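Local coordinates for protein OXA-46 oxacillinase (Pseudomonas aeruginosa, PDB 3IF6) that probably hydrolyses beta-lactam antibiotics to substituted beta-amino acids, as a serine enzyme of the class D beta-lactamase family, at residues I46-Q51 with R258-L263. Sequence-based numbering, arbitrary orientation.
Sequences IADERQ and RSIDAL
R50 reaches across to the turn just past helix 247-259 and gives two hydrogen bonds to backbone carbonyls there. Its NH2 donates to I260 O at 3.3 Å, nearly straight at 170° and close to the guanidinium plane. NH1 meets D261 O at 2.9 Å, a more bent bond, with the acceptor tilted from that plane. Both donors stand above the planes of the carbonyls they meet. A262 lays its CB over one face of the guanidinium, 4.0 Å from NH2.

The arginine is also held from its own side. D48 forms a salt bridge with it, OD2 lying 2.7 Å from NH2, and the NE contacts to the carboxylate are weak. D48 OD1 also accepts from R50 N, which makes an Asx turn at the end of the strand. The R50 chain bends at chi3 (-95°), which turns the guanidinium between this carboxylate and the two carbonyls. D48 thus probably helps to position the group that bonds to the turn ending the helix.

The second part of the contact is apolar. I260 and I46 meet tip to tip, CD1 to CD1 at 3.3 Å. I260 carries CG1 between its backbone N and carbonyl carbon (chi1 61°), and from there CD1 extends to I46.

The carbonyls are presented by a Schellman motif that ends the helix. D261 is its C-prime residue, with positive phi, and D261 N bonds to R258 O at 2.8 Å. The contact lies away from the predicted active-site serine. It joins the C-terminal helix to the end of strand 42-48, which lies in the main sheet between strands 55-58 and 229-238. V231 of the latter touches I46, D48 and R50, while W226 NE1 bonds to A262 O.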
ATOM      1  N   ILE B  46     -20.661  -7.839   1.891  1.00 44.73           N
ATOM      2  CA  ILE B  46     -19.313  -8.140   2.371  1.00 45.78           C
ATOM      3  C   ILE B  46     -18.860  -9.610   2.348  1.00 46.17           C
ATOM      4  O   ILE B  46     -19.440 -10.470   3.028  1.00 46.21           O
ATOM      5  CB  ILE B  46     -18.864  -7.363   3.647  1.00 46.04           C
ATOM      6  CG1 ILE B  46     -18.003  -8.251   4.547  1.00 45.67           C
ATOM      7  CG2 ILE B  46     -20.015  -6.637   4.331  1.00 46.36           C
ATOM      8  CD1 ILE B  46     -18.755  -9.013   5.520  1.00 50.98           C
ATOM      9  N   ALA B  47     -17.822  -9.848   1.532  1.00 45.80           N
ATOM     10  CA  ALA B  47     -17.139 -11.129   1.392  1.00 45.66           C
ATOM     11  C   ALA B  47     -15.989 -11.282   2.387  1.00 46.04           C
ATOM     12  O   ALA B  47     -14.851 -10.950   2.079  1.00 46.15           O
ATOM     13  CB  ALA B  47     -16.631 -11.285  -0.027  1.00 45.44           C
ATOM     14  N   ASP B  48     -16.257 -11.869   3.538  1.00 46.99           N
ATOM     15  CA  ASP B  48     -15.244 -12.076   4.549  1.00 47.63           C
ATOM     16  C   ASP B  48     -14.529 -13.402   4.362  1.00 48.67           C
ATOM     17  O   ASP B  48     -15.113 -14.448   4.422  1.00 49.18           O
ATOM     18  CB  ASP B  48     -15.859 -12.000   5.933  1.00 47.03           C
ATOM     19  CG  ASP B  48     -14.901 -12.330   6.970  1.00 47.27           C
ATOM     20  OD1 ASP B  48     -13.888 -12.900   6.607  1.00 48.98           O
ATOM     21  OD2 ASP B  48     -15.121 -12.019   8.127  1.00 47.14           O
ATOM     22  N   GLU B  49     -13.243 -13.334   4.077  1.00 49.40           N
ATOM     23  CA  GLU B  49     -12.470 -14.510   3.746  1.00 49.43           C
ATOM     24  C   GLU B  49     -11.301 -14.931   4.640  1.00 50.32           C
ATOM     25  O   GLU B  49     -10.496 -15.751   4.245  1.00 50.07           O
ATOM     26  CB  GLU B  49     -12.126 -14.495   2.263  1.00 49.00           C
ATOM     27  CG  GLU B  49     -13.354 -14.417   1.426  1.00 48.22           C
ATOM     28  CD  GLU B  49     -13.085 -14.276  -0.040  1.00 50.58           C
ATOM     29  OE1 GLU B  49     -11.929 -14.294  -0.458  1.00 49.23           O
ATOM     30  OE2 GLU B  49     -14.054 -14.165  -0.794  1.00 51.15           O
ATOM     31  N   ARG B  50     -11.205 -14.364   5.829  1.00 51.50           N
ATOM     32  CA  ARG B  50     -10.129 -14.701   6.741  1.00 52.97           C
ATOM     33  C   ARG B  50     -10.121 -16.155   7.214  1.00 54.80           C
ATOM     34  O   ARG B  50      -9.109 -16.829   7.214  1.00 55.01           O
ATOM     35  CB  ARG B  50     -10.190 -13.789   7.942  1.00 52.63           C
ATOM     36  CG  ARG B  50     -10.238 -12.350   7.632  1.00 50.74           C
ATOM     37  CD  ARG B  50     -10.561 -11.567   8.856  1.00 47.39           C
ATOM     38  NE  ARG B  50     -11.977 -11.302   8.950  1.00 42.20           N
ATOM     39  CZ  ARG B  50     -12.567 -10.668   9.937  1.00 38.86           C
ATOM     40  NH1 ARG B  50     -11.895 -10.200  10.953  1.00 35.98           N
ATOM     41  NH2 ARG B  50     -13.841 -10.504   9.885  1.00 37.41           N
ATOM     42  N   GLN B  51     -11.279 -16.649   7.581  1.00 57.09           N
ATOM     43  CA  GLN B  51     -11.439 -18.069   7.949  1.00 59.31           C
ATOM     44  C   GLN B  51     -11.384 -19.015   6.716  1.00 60.22           C
ATOM     45  O   GLN B  51     -11.622 -18.595   5.566  1.00 60.66           O
ATOM     46  CB  GLN B  51     -12.742 -18.264   8.759  1.00 59.22           C
ATOM     47  CG  GLN B  51     -12.979 -17.192   9.866  1.00 60.39           C
ATOM     48  CD  GLN B  51     -13.546 -15.839   9.336  1.00 62.29           C
ATOM     49  OE1 GLN B  51     -13.904 -15.704   8.151  1.00 63.68           O
ATOM     50  NE2 GLN B  51     -13.639 -14.845  10.226  1.00 61.28           N
ATOM     51  N   ARG B 258     -16.703  -2.943  11.568  1.00 48.90           N
ATOM     52  CA  ARG B 258     -16.345  -3.064  12.985  1.00 49.58           C
ATOM     53  C   ARG B 258     -17.170  -4.127  13.748  1.00 49.74           C
ATOM     54  O   ARG B 258     -16.603  -4.862  14.540  1.00 50.33           O
ATOM     55  CB  ARG B 258     -16.303  -1.708  13.709  1.00 49.36           C
ATOM     56  CG  ARG B 258     -14.880  -1.061  13.729  1.00 50.40           C
ATOM     57  CD  ARG B 258     -14.747   0.195  14.626  1.00 50.01           C
ATOM     58  NE  ARG B 258     -15.665   1.235  14.184  1.00 54.64           N
ATOM     59  CZ  ARG B 258     -15.346   2.316  13.467  1.00 56.21           C
ATOM     60  NH1 ARG B 258     -14.083   2.560  13.127  1.00 56.47           N
ATOM     61  NH2 ARG B 258     -16.309   3.171  13.105  1.00 54.76           N
ATOM     62  N   SER B 259     -18.477  -4.226  13.498  1.00 49.87           N
ATOM     63  CA  SER B 259     -19.308  -5.260  14.144  1.00 50.18           C
ATOM     64  C   SER B 259     -18.812  -6.718  13.882  1.00 51.11           C
ATOM     65  O   SER B 259     -18.769  -7.535  14.816  1.00 51.48           O
ATOM     66  CB  SER B 259     -20.798  -5.098  13.816  1.00 49.64           C
ATOM     67  OG  SER B 259     -21.083  -5.454  12.478  1.00 48.13           O
ATOM     68  N   ILE B 260     -18.415  -7.038  12.642  1.00 51.00           N
ATOM     69  CA  ILE B 260     -17.792  -8.340  12.377  1.00 50.93           C
ATOM     70  C   ILE B 260     -16.297  -8.348  12.734  1.00 51.77           C
ATOM     71  O   ILE B 260     -15.575  -9.285  12.387  1.00 51.40           O
ATOM     72  CB  ILE B 260     -18.005  -8.843  10.925  1.00 50.84           C
ATOM     73  CG1 ILE B 260     -17.392  -7.865   9.905  1.00 50.99           C
ATOM     74  CG2 ILE B 260     -19.496  -9.139  10.659  1.00 51.07           C
ATOM     75  CD1 ILE B 260     -17.459  -8.322   8.477  1.00 50.06           C
ATOM     76  N   ASP B 261     -15.838  -7.312  13.431  1.00 52.64           N
ATOM     77  CA  ASP B 261     -14.424  -7.209  13.816  1.00 54.08           C
ATOM     78  C   ASP B 261     -13.451  -7.197  12.641  1.00 54.07           C
ATOM     79  O   ASP B 261     -12.411  -7.880  12.672  1.00 54.18           O
ATOM     80  CB  ASP B 261     -14.047  -8.347  14.768  1.00 54.92           C
ATOM     81  CG  ASP B 261     -13.616  -7.843  16.117  1.00 58.02           C
ATOM     82  OD1 ASP B 261     -12.391  -7.952  16.409  1.00 60.25           O
ATOM     83  OD2 ASP B 261     -14.490  -7.322  16.862  1.00 59.48           O
ATOM     84  N   ALA B 262     -13.788  -6.442  11.601  1.00 54.10           N
ATOM     85  CA  ALA B 262     -12.884  -6.296  10.467  1.00 54.29           C
ATOM     86  C   ALA B 262     -12.160  -4.935  10.428  1.00 54.41           C
ATOM     87  O   ALA B 262     -11.418  -4.665   9.488  1.00 53.85           O
ATOM     88  CB  ALA B 262     -13.608  -6.600   9.149  1.00 54.42           C
ATOM     89  N   LEU B 263     -12.371  -4.113  11.462  1.00 54.84           N
ATOM     90  CA  LEU B 263     -11.712  -2.809  11.632  1.00 56.04           C
ATOM     91  C   LEU B 263     -11.341  -2.597  13.087  1.00 56.55           C
ATOM     92  O   LEU B 263     -12.082  -3.024  13.968  1.00 57.13           O
ATOM     93  CB  LEU B 263     -12.637  -1.648  11.242  1.00 56.03           C
ATOM     94  CG  LEU B 263     -12.548  -0.836   9.937  1.00 56.78           C
ATOM     95  CD1 LEU B 263     -13.389   0.404  10.136  1.00 55.92           C
ATOM     96  CD2 LEU B 263     -11.126  -0.428   9.535  1.00 56.82           C
TER